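Local structure of 433aa long hypothetical phosphoribosylglycinamide formyl transferase (Pyrococcus horikoshii, 2DWC) at residues 210-218 / 259-268; 240-248 / 298-307. The protein belongs to the ATP-grasp superfamily, with a PurT-type C-terminal domain, and binds adenosine-5'-diphosphate in a pocket formed largely by its ATP-grasp domain. All blocks are in the same frame, centred on the assembly; numbering follows the deposited sequence.

How the contacts relate
Contacts 1 and 2 lie in the ATP-grasp domain with their centres about 16 Å apart, and their segments alternate along the chain: 210-218, 240-248, 259-268, 298-307. Strand 209-219 joins them. Val211, Glu213, Ala215 and Arg217 turn toward the helix of contact 1, while Thr212 and Leu214 point away from it and reach contact 2. There Thr212 OG1 lies 2.8 Å from Thr299 OG1, probably a hydrogen bond, and Leu214 CD1 packs 3.9 Å from Gly300 CA. Adenosine-5'-diphosphate sits at the start of the strand, held directly by Glu210 of contact 1; in contact 2 the side chain of Tyr242 is about 8 Å from the nucleotide.

Contact 1 (210-218 / 259-268); sequences EVTELAVRH and VYRIAKRITD. With ADP (adenosine-5'-diphosphate), chain H.
Val211 sets its CG2 4.3 Å from CG2 of Val259, where strand 209-219 first meets helix 253-270. Just before it, Glu210 serves the nucleotide: its extended side chain brings OE1 to 2.7 Å from the ADP ribose hydroxyl O2', which donates to it. OE2 accepts from O3' at a modelled distance too short to be taken at face value. Glu213 carries much of the packing. Its CG rests 3.7 Å from Ala263 CB. A bend at chi2 (53°) turns the carboxylate to the edge of the Tyr260 ring, the two planes 83° apart. Glu213 OE1 comes 3.6 Å from Tyr260 CE2, and the Tyr260 hydroxyl is hydrogen-bonded to Glu256. Strand 209-219 pairs antiparallel with 225-238 and 274-283, and the helix packs against this sheet of the ATP-grasp domain; the axis of 259-268 lies at 53° to that of strand 210-213. Leu214 centres an inverse gamma turn. Beyond it, Ala215 brings its CA within 6.8 Å of Ala263 CA, a close approach between two small residues, and its CB lies 4.0 Å from Thr267 CG2. Arg217 passes alongside Thr267 to reach Asp268, forming a long salt bridge from NH1 to OD2 (3.9 Å). Waters 1 and 2 both bridge these two atoms, while Arg217 NE donates to Gly272 O and Lys264 NZ holds Asp268 OD1 at 2.7 Å.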
loop_
_atom_site.group_PDB
_atom_site.type_symbol
_atom_site.label_atom_id
_atom_site.label_comp_id
_atom_site.label_asym_id
_atom_site.label_seq_id
_atom_site.Cartn_x
_atom_site.Cartn_y
_atom_site.Cartn_z
ATOM N N GLU B 210 -16.309 2.470 -22.686
ATOM C CA GLU B 210 -16.352 1.091 -22.187
ATOM C C GLU B 210 -16.109 1.227 -20.694
ATOM O O GLU B 210 -15.316 2.077 -20.267
ATOM C CB GLU B 210 -15.210 0.264 -22.755
ATOM C CG GLU B 210 -15.000 0.342 -24.225
ATOM C CD GLU B 210 -13.878 -0.567 -24.665
ATOM O OE1 GLU B 210 -13.092 -0.139 -25.528
ATOM O OE2 GLU B 210 -13.786 -1.714 -24.148
ATOM N N VAL B 211 -16.757 0.386 -19.901
ATOM C CA VAL B 211 -16.579 0.453 -18.454
ATOM C C VAL B 211 -16.323 -0.931 -17.865
ATOM O O VAL B 211 -16.731 -1.949 -18.411
ATOM C CB VAL B 211 -17.815 1.030 -17.743
ATOM C CG1 VAL B 211 -18.076 2.486 -18.194
ATOM C CG2 VAL B 211 -19.009 0.159 -18.053
ATOM N N THR B 212 -15.608 -0.950 -16.750
ATOM C CA THR B 212 -15.357 -2.213 -16.054
ATOM C C THR B 212 -16.083 -2.053 -14.741
ATOM O O THR B 212 -15.835 -1.064 -14.027
ATOM C CB THR B 212 -13.866 -2.378 -15.679
ATOM O OG1 THR B 212 -13.039 -2.367 -16.857
ATOM C CG2 THR B 212 -13.673 -3.713 -14.970
ATOM N N GLU B 213 -17.045 -2.938 -14.447
ATOM C CA GLU B 213 -17.706 -2.883 -13.157
ATOM C C GLU B 213 -17.029 -3.946 -12.279
ATOM O O GLU B 213 -17.097 -5.163 -12.576
ATOM C CB GLU B 213 -19.208 -3.182 -13.275
ATOM C CG GLU B 213 -19.919 -3.165 -11.926
ATOM C CD GLU B 213 -19.683 -1.882 -11.128
ATOM O OE1 GLU B 213 -19.643 -0.807 -11.759
ATOM O OE2 GLU B 213 -19.558 -1.936 -9.870
ATOM N N LEU B 214 -16.399 -3.485 -11.189
ATOM C CA LEU B 214 -15.647 -4.382 -10.298
ATOM C C LEU B 214 -16.491 -4.982 -9.204
ATOM O O LEU B 214 -16.214 -4.802 -8.013
ATOM C CB LEU B 214 -14.469 -3.587 -9.713
ATOM C CG LEU B 214 -13.473 -3.127 -10.790
ATOM C CD1 LEU B 214 -12.548 -2.027 -10.196
ATOM C CD2 LEU B 214 -12.660 -4.342 -11.315
ATOM N N ALA B 215 -17.549 -5.705 -9.599
ATOM C CA ALA B 215 -18.456 -6.330 -8.616
ATOM C C ALA B 215 -17.699 -7.348 -7.740
ATOM O O ALA B 215 -16.900 -8.142 -8.239
ATOM C CB ALA B 215 -19.592 -7.045 -9.349
ATOM N N VAL B 216 -17.913 -7.297 -6.438
ATOM C CA VAL B 216 -17.247 -8.271 -5.563
ATOM C C VAL B 216 -18.244 -9.072 -4.751
ATOM O O VAL B 216 -19.116 -8.507 -4.076
ATOM C CB VAL B 216 -16.186 -7.557 -4.621
ATOM C CG1 VAL B 216 -16.825 -6.454 -3.751
ATOM C CG2 VAL B 216 -15.517 -8.582 -3.686
ATOM N N ARG B 217 -18.124 -10.410 -4.842
ATOM C CA ARG B 217 -18.966 -11.342 -4.087
ATOM C C ARG B 217 -18.231 -11.662 -2.800
ATOM O O ARG B 217 -17.083 -12.064 -2.824
ATOM C CB ARG B 217 -19.189 -12.624 -4.891
ATOM C CG ARG B 217 -20.275 -12.427 -6.010
ATOM C CD ARG B 217 -20.442 -13.634 -6.928
ATOM N NE ARG B 217 -20.723 -14.816 -6.116
ATOM C CZ ARG B 217 -21.938 -15.201 -5.745
ATOM N NH1 ARG B 217 -23.012 -14.498 -6.118
ATOM N NH2 ARG B 217 -22.078 -16.292 -5.024
ATOM N N HIS B 218 -18.896 -11.537 -1.663
ATOM C CA HIS B 218 -18.198 -11.771 -0.387
ATOM C C HIS B 218 -19.261 -12.034 0.680
ATOM O O HIS B 218 -20.448 -11.841 0.426
ATOM C CB HIS B 218 -17.411 -10.487 -0.016
ATOM C CG HIS B 218 -18.300 -9.283 0.172
ATOM N ND1 HIS B 218 -18.790 -8.894 1.402
ATOM C CD2 HIS B 218 -18.769 -8.378 -0.720
ATOM C CE1 HIS B 218 -19.509 -7.789 1.259
ATOM N NE2 HIS B 218 -19.510 -7.455 -0.019
ATOM N N VAL B 259 -25.688 -0.718 -15.295
ATOM C CA VAL B 259 -24.362 -1.386 -15.197
ATOM C C VAL B 259 -24.403 -2.308 -13.982
ATOM O O VAL B 259 -24.020 -3.475 -14.066
ATOM C CB VAL B 259 -23.225 -0.326 -15.052
ATOM C CG1 VAL B 259 -21.916 -0.978 -14.502
ATOM C CG2 VAL B 259 -22.955 0.303 -16.409
ATOM N N TYR B 260 -24.895 -1.812 -12.848
ATOM C CA TYR B 260 -24.983 -2.646 -11.644
ATOM C C TYR B 260 -25.943 -3.813 -11.871
ATOM O O TYR B 260 -25.668 -4.928 -11.465
ATOM C CB TYR B 260 -25.484 -1.858 -10.421
ATOM C CG TYR B 260 -24.627 -0.655 -10.042
ATOM C CD1 TYR B 260 -25.189 0.475 -9.435
ATOM C CD2 TYR B 260 -23.249 -0.644 -10.307
ATOM C CE1 TYR B 260 -24.406 1.579 -9.108
ATOM C CE2 TYR B 260 -22.450 0.466 -9.991
ATOM C CZ TYR B 260 -23.022 1.568 -9.400
ATOM O OH TYR B 260 -22.235 2.674 -9.152
ATOM N N ARG B 261 -27.085 -3.561 -12.513
ATOM C CA ARG B 261 -28.035 -4.640 -12.740
ATOM C C ARG B 261 -27.448 -5.772 -13.599
ATOM O O ARG B 261 -27.631 -6.968 -13.289
ATOM C CB ARG B 261 -29.304 -4.057 -13.431
ATOM C CG ARG B 261 -30.473 -5.056 -13.558
ATOM C CD ARG B 261 -31.608 -4.507 -14.464
ATOM N NE ARG B 261 -31.265 -4.503 -15.888
ATOM C CZ ARG B 261 -31.197 -5.591 -16.653
ATOM N NH1 ARG B 261 -31.445 -6.795 -16.136
ATOM N NH2 ARG B 261 -30.901 -5.472 -17.945
ATOM N N ILE B 262 -26.782 -5.397 -14.684
ATOM C CA ILE B 262 -26.186 -6.376 -15.611
ATOM C C ILE B 262 -25.053 -7.130 -14.901
ATOM O O ILE B 262 -24.959 -8.372 -14.983
ATOM C CB ILE B 262 -25.669 -5.659 -16.874
ATOM C CG1 ILE B 262 -26.882 -5.304 -17.757
ATOM C CG2 ILE B 262 -24.702 -6.551 -17.664
ATOM C CD1 ILE B 262 -26.597 -4.373 -18.841
ATOM N N ALA B 263 -24.192 -6.381 -14.209
ATOM C CA ALA B 263 -23.091 -7.045 -13.471
ATOM C C ALA B 263 -23.663 -8.049 -12.461
ATOM O O ALA B 263 -23.180 -9.178 -12.342
ATOM C CB ALA B 263 -22.194 -5.948 -12.721
ATOM N N LYS B 264 -24.709 -7.673 -11.726
ATOM C CA LYS B 264 -25.281 -8.585 -10.734
ATOM C C LYS B 264 -25.795 -9.886 -11.351
ATOM O O LYS B 264 -25.591 -10.978 -10.791
ATOM C CB LYS B 264 -26.416 -7.882 -9.966
ATOM C CG LYS B 264 -27.137 -8.749 -8.910
ATOM C CD LYS B 264 -26.269 -9.062 -7.725
ATOM C CE LYS B 264 -27.106 -9.418 -6.473
ATOM N NZ LYS B 264 -27.955 -10.641 -6.649
ATOM N N ARG B 265 -26.462 -9.768 -12.495
ATOM C CA ARG B 265 -27.003 -10.959 -13.170
ATOM C C ARG B 265 -25.854 -11.878 -13.591
ATOM O O ARG B 265 -25.964 -13.092 -13.489
ATOM C CB ARG B 265 -27.817 -10.549 -14.397
ATOM C CG ARG B 265 -29.262 -10.145 -14.071
ATOM C CD ARG B 265 -29.975 -9.762 -15.358
ATOM N NE ARG B 265 -31.415 -9.637 -15.212
ATOM C CZ ARG B 265 -32.223 -10.635 -14.876
ATOM N NH1 ARG B 265 -31.729 -11.852 -14.636
ATOM N NH2 ARG B 265 -33.530 -10.417 -14.804
ATOM N N ILE B 266 -24.742 -11.284 -14.010
ATOM C CA ILE B 266 -23.597 -12.082 -14.445
ATOM C C ILE B 266 -22.888 -12.736 -13.261
ATOM O O ILE B 266 -22.606 -13.930 -13.284
ATOM C CB ILE B 266 -22.605 -11.234 -15.231
ATOM C CG1 ILE B 266 -23.212 -10.914 -16.611
ATOM C CG2 ILE B 266 -21.254 -11.999 -15.401
ATOM C CD1 ILE B 266 -22.513 -9.747 -17.346
ATOM N N THR B 267 -22.587 -11.956 -12.234
ATOM C CA THR B 267 -21.885 -12.564 -11.101
ATOM C C THR B 267 -22.749 -13.559 -10.327
ATOM O O THR B 267 -22.227 -14.523 -9.771
ATOM C CB THR B 267 -21.265 -11.486 -10.167
ATOM O OG1 THR B 267 -22.295 -10.677 -9.603
ATOM C CG2 THR B 267 -20.287 -10.597 -10.976
ATOM N N ASP B 268 -24.071 -13.355 -10.275
ATOM C CA ASP B 268 -24.938 -14.344 -9.603
ATOM C C ASP B 268 -24.801 -15.693 -10.343
ATOM O O ASP B 268 -24.868 -16.763 -9.715
ATOM C CB ASP B 268 -26.415 -13.904 -9.675
ATOM C CG ASP B 268 -26.775 -12.856 -8.639
ATOM O OD1 ASP B 268 -27.896 -12.305 -8.760
ATOM O OD2 ASP B 268 -25.968 -12.561 -7.713
HETATM P PB ADP H . -10.202 -8.913 -25.591
HETATM O O1B ADP H . -10.081 -9.390 -24.196
HETATM O O2B ADP H . -9.516 -7.544 -26.095
HETATM O O3B ADP H . -10.554 -9.911 -26.803
HETATM P PA ADP H . -12.543 -8.016 -26.849
HETATM O O1A ADP H . -11.937 -8.628 -28.052
HETATM O O2A ADP H . -14.002 -8.627 -26.556
HETATM O O3A ADP H . -11.679 -8.279 -25.516
HETATM O "O5'" ADP H . -12.710 -6.425 -27.001
HETATM C "C5'" ADP H . -11.569 -5.599 -27.249
HETATM C "C4'" ADP H . -12.049 -4.226 -27.716
HETATM O "O4'" ADP H . -12.545 -4.252 -29.064
HETATM C "C3'" ADP H . -13.245 -3.796 -26.868
HETATM O "O3'" ADP H . -12.770 -3.256 -25.631
HETATM C "C2'" ADP H . -13.745 -2.671 -27.770
HETATM O "O2'" ADP H . -12.815 -1.586 -27.735
HETATM C "C1'" ADP H . -13.676 -3.364 -29.132
HETATM N N9 ADP H . -14.879 -4.196 -29.368
HETATM C C8 ADP H . -14.997 -5.499 -29.134
HETATM N N7 ADP H . -16.217 -5.907 -29.491
HETATM C C5 ADP H . -16.873 -4.856 -29.959
HETATM C C6 ADP H . -18.159 -4.656 -30.459
HETATM N N6 ADP H . -18.997 -5.679 -30.590
HETATM N N1 ADP H . -18.520 -3.422 -30.837
HETATM C C2 ADP H . -17.684 -2.403 -30.748
HETATM N N3 ADP H . -16.455 -2.558 -30.281
HETATM C C4 ADP H . -16.025 -3.759 -29.882
HETATM O O HOH W 1 -23.374 -12.099 -7.468
HETATM O O HOH W 2 -25.756 -14.699 -5.606
#

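Contact 2 (240-248 / 298-307)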
loop_
_atom_site.group_PDB
_atom_site.type_symbol
_atom_site.label_atom_id
_atom_site.label_comp_id
_atom_site.label_asym_id
_atom_site.label_seq_id
_atom_site.Cartn_x
_atom_site.Cartn_y
_atom_site.Cartn_z
ATOM N N GLY B 240 -6.052 -4.248 -28.070
ATOM C CA GLY B 240 -6.062 -5.273 -27.045
ATOM C C GLY B 240 -5.420 -4.942 -25.710
ATOM O O GLY B 240 -5.483 -5.758 -24.790
ATOM N N ASP B 241 -4.800 -3.772 -25.583
ATOM C CA ASP B 241 -4.178 -3.407 -24.315
ATOM C C ASP B 241 -4.737 -2.088 -23.777
ATOM O O ASP B 241 -4.872 -1.085 -24.506
ATOM C CB ASP B 241 -2.652 -3.328 -24.465
ATOM C CG ASP B 241 -1.930 -3.144 -23.120
ATOM O OD1 ASP B 241 -1.912 -2.002 -22.585
ATOM O OD2 ASP B 241 -1.382 -4.150 -22.594
ATOM N N TYR B 242 -5.102 -2.092 -22.500
ATOM C CA TYR B 242 -5.646 -0.879 -21.929
ATOM C C TYR B 242 -4.466 0.090 -21.798
ATOM O O TYR B 242 -3.295 -0.309 -21.648
ATOM C CB TYR B 242 -6.379 -1.185 -20.601
ATOM C CG TYR B 242 -5.722 -0.647 -19.350
ATOM C CD1 TYR B 242 -6.046 0.619 -18.845
ATOM C CD2 TYR B 242 -4.744 -1.389 -18.699
ATOM C CE1 TYR B 242 -5.402 1.120 -17.717
ATOM C CE2 TYR B 242 -4.091 -0.887 -17.586
ATOM C CZ TYR B 242 -4.425 0.365 -17.098
ATOM O OH TYR B 242 -3.755 0.865 -16.014
ATOM N N HIS B 243 -4.778 1.365 -21.935
ATOM C CA HIS B 243 -3.770 2.405 -21.898
ATOM C C HIS B 243 -4.030 3.346 -20.733
ATOM O O HIS B 243 -3.096 3.881 -20.152
ATOM C CB HIS B 243 -3.814 3.203 -23.218
ATOM C CG HIS B 243 -2.458 3.486 -23.793
ATOM N ND1 HIS B 243 -2.042 4.754 -24.148
ATOM C CD2 HIS B 243 -1.399 2.667 -24.022
ATOM C CE1 HIS B 243 -0.787 4.707 -24.563
ATOM N NE2 HIS B 243 -0.373 3.452 -24.496
ATOM N N ALA B 244 -5.306 3.570 -20.419
ATOM C CA ALA B 244 -5.695 4.484 -19.335
ATOM C C ALA B 244 -7.041 4.061 -18.769
ATOM O O ALA B 244 -7.851 3.495 -19.507
ATOM C CB ALA B 244 -5.821 5.937 -19.877
ATOM N N SER B 245 -7.283 4.321 -17.486
ATOM C CA SER B 245 -8.581 4.013 -16.873
ATOM C C SER B 245 -8.866 5.079 -15.845
ATOM O O SER B 245 -7.960 5.833 -15.436
ATOM C CB SER B 245 -8.587 2.628 -16.204
ATOM O OG SER B 245 -7.624 2.612 -15.147
ATOM N N TRP B 246 -10.123 5.186 -15.411
ATOM C CA TRP B 246 -10.414 6.236 -14.465
ATOM C C TRP B 246 -11.684 5.889 -13.743
ATOM O O TRP B 246 -12.473 5.070 -14.221
ATOM C CB TRP B 246 -10.586 7.614 -15.195
ATOM C CG TRP B 246 -11.612 7.580 -16.345
ATOM C CD1 TRP B 246 -12.975 7.820 -16.275
ATOM C CD2 TRP B 246 -11.333 7.218 -17.692
ATOM N NE1 TRP B 246 -13.550 7.607 -17.536
ATOM C CE2 TRP B 246 -12.553 7.239 -18.407
ATOM C CE3 TRP B 246 -10.153 6.878 -18.380
ATOM C CZ2 TRP B 246 -12.624 6.926 -19.778
ATOM C CZ3 TRP B 246 -10.222 6.572 -19.741
ATOM C CH2 TRP B 246 -11.460 6.598 -20.427
ATOM N N GLN B 247 -11.885 6.521 -12.590
ATOM C CA GLN B 247 -13.111 6.269 -11.815
ATOM C C GLN B 247 -13.532 7.608 -11.238
ATOM O O GLN B 247 -12.707 8.340 -10.733
ATOM C CB GLN B 247 -12.841 5.294 -10.659
ATOM C CG GLN B 247 -14.121 4.716 -10.010
ATOM C CD GLN B 247 -13.812 3.824 -8.807
ATOM O OE1 GLN B 247 -12.995 4.200 -7.949
ATOM N NE2 GLN B 247 -14.488 2.669 -8.709
ATOM N N PRO B 248 -14.830 7.951 -11.304
ATOM C CA PRO B 248 -15.927 7.173 -11.884
ATOM C C PRO B 248 -16.098 7.468 -13.366
ATOM O O PRO B 248 -15.685 8.526 -13.864
ATOM C CB PRO B 248 -17.138 7.631 -11.073
ATOM C CG PRO B 248 -16.871 9.169 -10.917
ATOM C CD PRO B 248 -15.308 9.234 -10.725
ATOM N N ASP B 298 -6.708 -5.218 -14.971
ATOM C CA ASP B 298 -5.815 -4.080 -15.026
ATOM C C ASP B 298 -6.441 -2.689 -14.960
ATOM O O ASP B 298 -5.892 -1.808 -14.307
ATOM C CB ASP B 298 -4.845 -4.198 -16.228
ATOM C CG ASP B 298 -5.546 -4.453 -17.556
ATOM O OD1 ASP B 298 -4.833 -4.847 -18.515
ATOM O OD2 ASP B 298 -6.778 -4.254 -17.663
ATOM N N THR B 299 -7.614 -2.505 -15.560
ATOM C CA THR B 299 -8.254 -1.183 -15.548
ATOM C C THR B 299 -8.569 -0.780 -14.120
ATOM O O THR B 299 -8.603 0.410 -13.796
ATOM C CB THR B 299 -9.547 -1.211 -16.369
ATOM O OG1 THR B 299 -10.447 -2.157 -15.784
ATOM C CG2 THR B 299 -9.223 -1.626 -17.842
ATOM N N GLY B 300 -8.751 -1.786 -13.272
ATOM C CA GLY B 300 -9.045 -1.556 -11.864
ATOM C C GLY B 300 -7.881 -1.021 -11.053
ATOM O O GLY B 300 -8.063 -0.717 -9.886
ATOM N N MET B 301 -6.690 -0.887 -11.644
ATOM C CA MET B 301 -5.573 -0.322 -10.871
ATOM C C MET B 301 -5.886 1.096 -10.435
ATOM O O MET B 301 -5.315 1.586 -9.484
ATOM C CB MET B 301 -4.243 -0.378 -11.647
ATOM C CG MET B 301 -3.591 -1.788 -11.563
ATOM S SD MET B 301 -1.927 -1.771 -12.312
ATOM C CE MET B 301 -2.300 -2.007 -14.043
ATOM N N VAL B 302 -6.817 1.757 -11.114
ATOM C CA VAL B 302 -7.187 3.109 -10.655
ATOM C C VAL B 302 -7.642 3.108 -9.177
ATOM O O VAL B 302 -7.429 4.090 -8.442
ATOM C CB VAL B 302 -8.295 3.693 -11.554
ATOM C CG1 VAL B 302 -9.580 2.873 -11.454
ATOM C CG2 VAL B 302 -8.565 5.164 -11.129
ATOM N N THR B 303 -8.210 1.987 -8.709
ATOM C CA THR B 303 -8.677 1.918 -7.327
ATOM C C THR B 303 -7.562 1.972 -6.269
ATOM O O THR B 303 -7.832 2.145 -5.080
ATOM C CB THR B 303 -9.588 0.704 -7.074
ATOM O OG1 THR B 303 -8.844 -0.505 -7.267
ATOM C CG2 THR B 303 -10.807 0.754 -8.038
ATOM N N LEU B 304 -6.305 1.876 -6.724
ATOM C CA LEU B 304 -5.161 2.057 -5.825
ATOM C C LEU B 304 -5.216 3.519 -5.348
ATOM O O LEU B 304 -4.669 3.866 -4.301
ATOM C CB LEU B 304 -3.868 1.855 -6.616
ATOM C CG LEU B 304 -3.669 0.388 -6.993
ATOM C CD1 LEU B 304 -2.410 0.267 -7.899
ATOM C CD2 LEU B 304 -3.472 -0.460 -5.707
ATOM N N ALA B 305 -5.864 4.389 -6.125
ATOM C CA ALA B 305 -5.943 5.782 -5.665
ATOM C C ALA B 305 -7.376 6.269 -5.399
ATOM O O ALA B 305 -7.591 7.117 -4.525
ATOM C CB ALA B 305 -5.255 6.729 -6.678
ATOM N N SER B 306 -8.340 5.762 -6.162
ATOM C CA SER B 306 -9.735 6.224 -5.999
ATOM C C SER B 306 -10.478 5.557 -4.864
ATOM O O SER B 306 -11.486 6.070 -4.413
ATOM C CB SER B 306 -10.491 6.038 -7.310
ATOM O OG SER B 306 -10.448 4.675 -7.675
ATOM N N HIS B 307 -10.027 4.382 -4.413
ATOM C CA HIS B 307 -10.640 3.776 -3.245
ATOM C C HIS B 307 -9.793 4.093 -2.021
ATOM O O HIS B 307 -8.598 4.389 -2.156
ATOM C CB HIS B 307 -10.741 2.253 -3.389
ATOM C CG HIS B 307 -11.894 1.811 -4.242
ATOM N ND1 HIS B 307 -12.254 0.490 -4.366
ATOM C CD2 HIS B 307 -12.721 2.508 -5.066
ATOM C CE1 HIS B 307 -13.252 0.386 -5.232
ATOM N NE2 HIS B 307 -13.556 1.596 -5.671
#
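Over one face of the Tyr242 ring sits the backbone of Asp298 and Thr299: Thr299 CA lies 4.3 Å from the ring centroid and almost on its normal, a CH-pi contact. At the ring's edge the methyl CE of Met301 comes 3.8 Å from the Tyr242 OH, and the peptide between Ala244 and Ser245 also lies near the ring plane. The carboxylate of Asp298, tilted 48° to the ring, brings CG to 3.4 Å from Tyr242 CD2; its OD1 makes a salt bridge with Arg386. The His307 ring carries Thr303 CG2 over the centre of one face, while the Gln247 amide, its plane tilted only slightly from that of the ring, comes to the CD2-NE2 side. From Tyr242 to Gln247 the strand, paired with 225-238 and 343-349, runs past the 3-10 turn 298-301 and the short helix 303-306. Ser245 OG donates to Thr299 O at 2.8 Å, in the carbonyl plane and on a lone pair, and also bonds with Thr345 OG1, which the Tyr242 OH shares. Val302 CG2 packs 3.9 Å from Gln247 N. With CG anti to the backbone N (chi1 -166°) and the chain extended, Gln247 carries its amide to the far end of the helix. OE1 accepts from Ser306 OG at 2.6 Å, the donor 36° out of the carbonyl plane. NE2 weakly reaches His307 NE2, 3.4 Å away, and bonds Lys231 O, which can only accept and so tells the amide nitrogen from its oxygen. His307 ND1 bonds Phe311 O, so the ring proton probably sits there, leaving NE2 to accept.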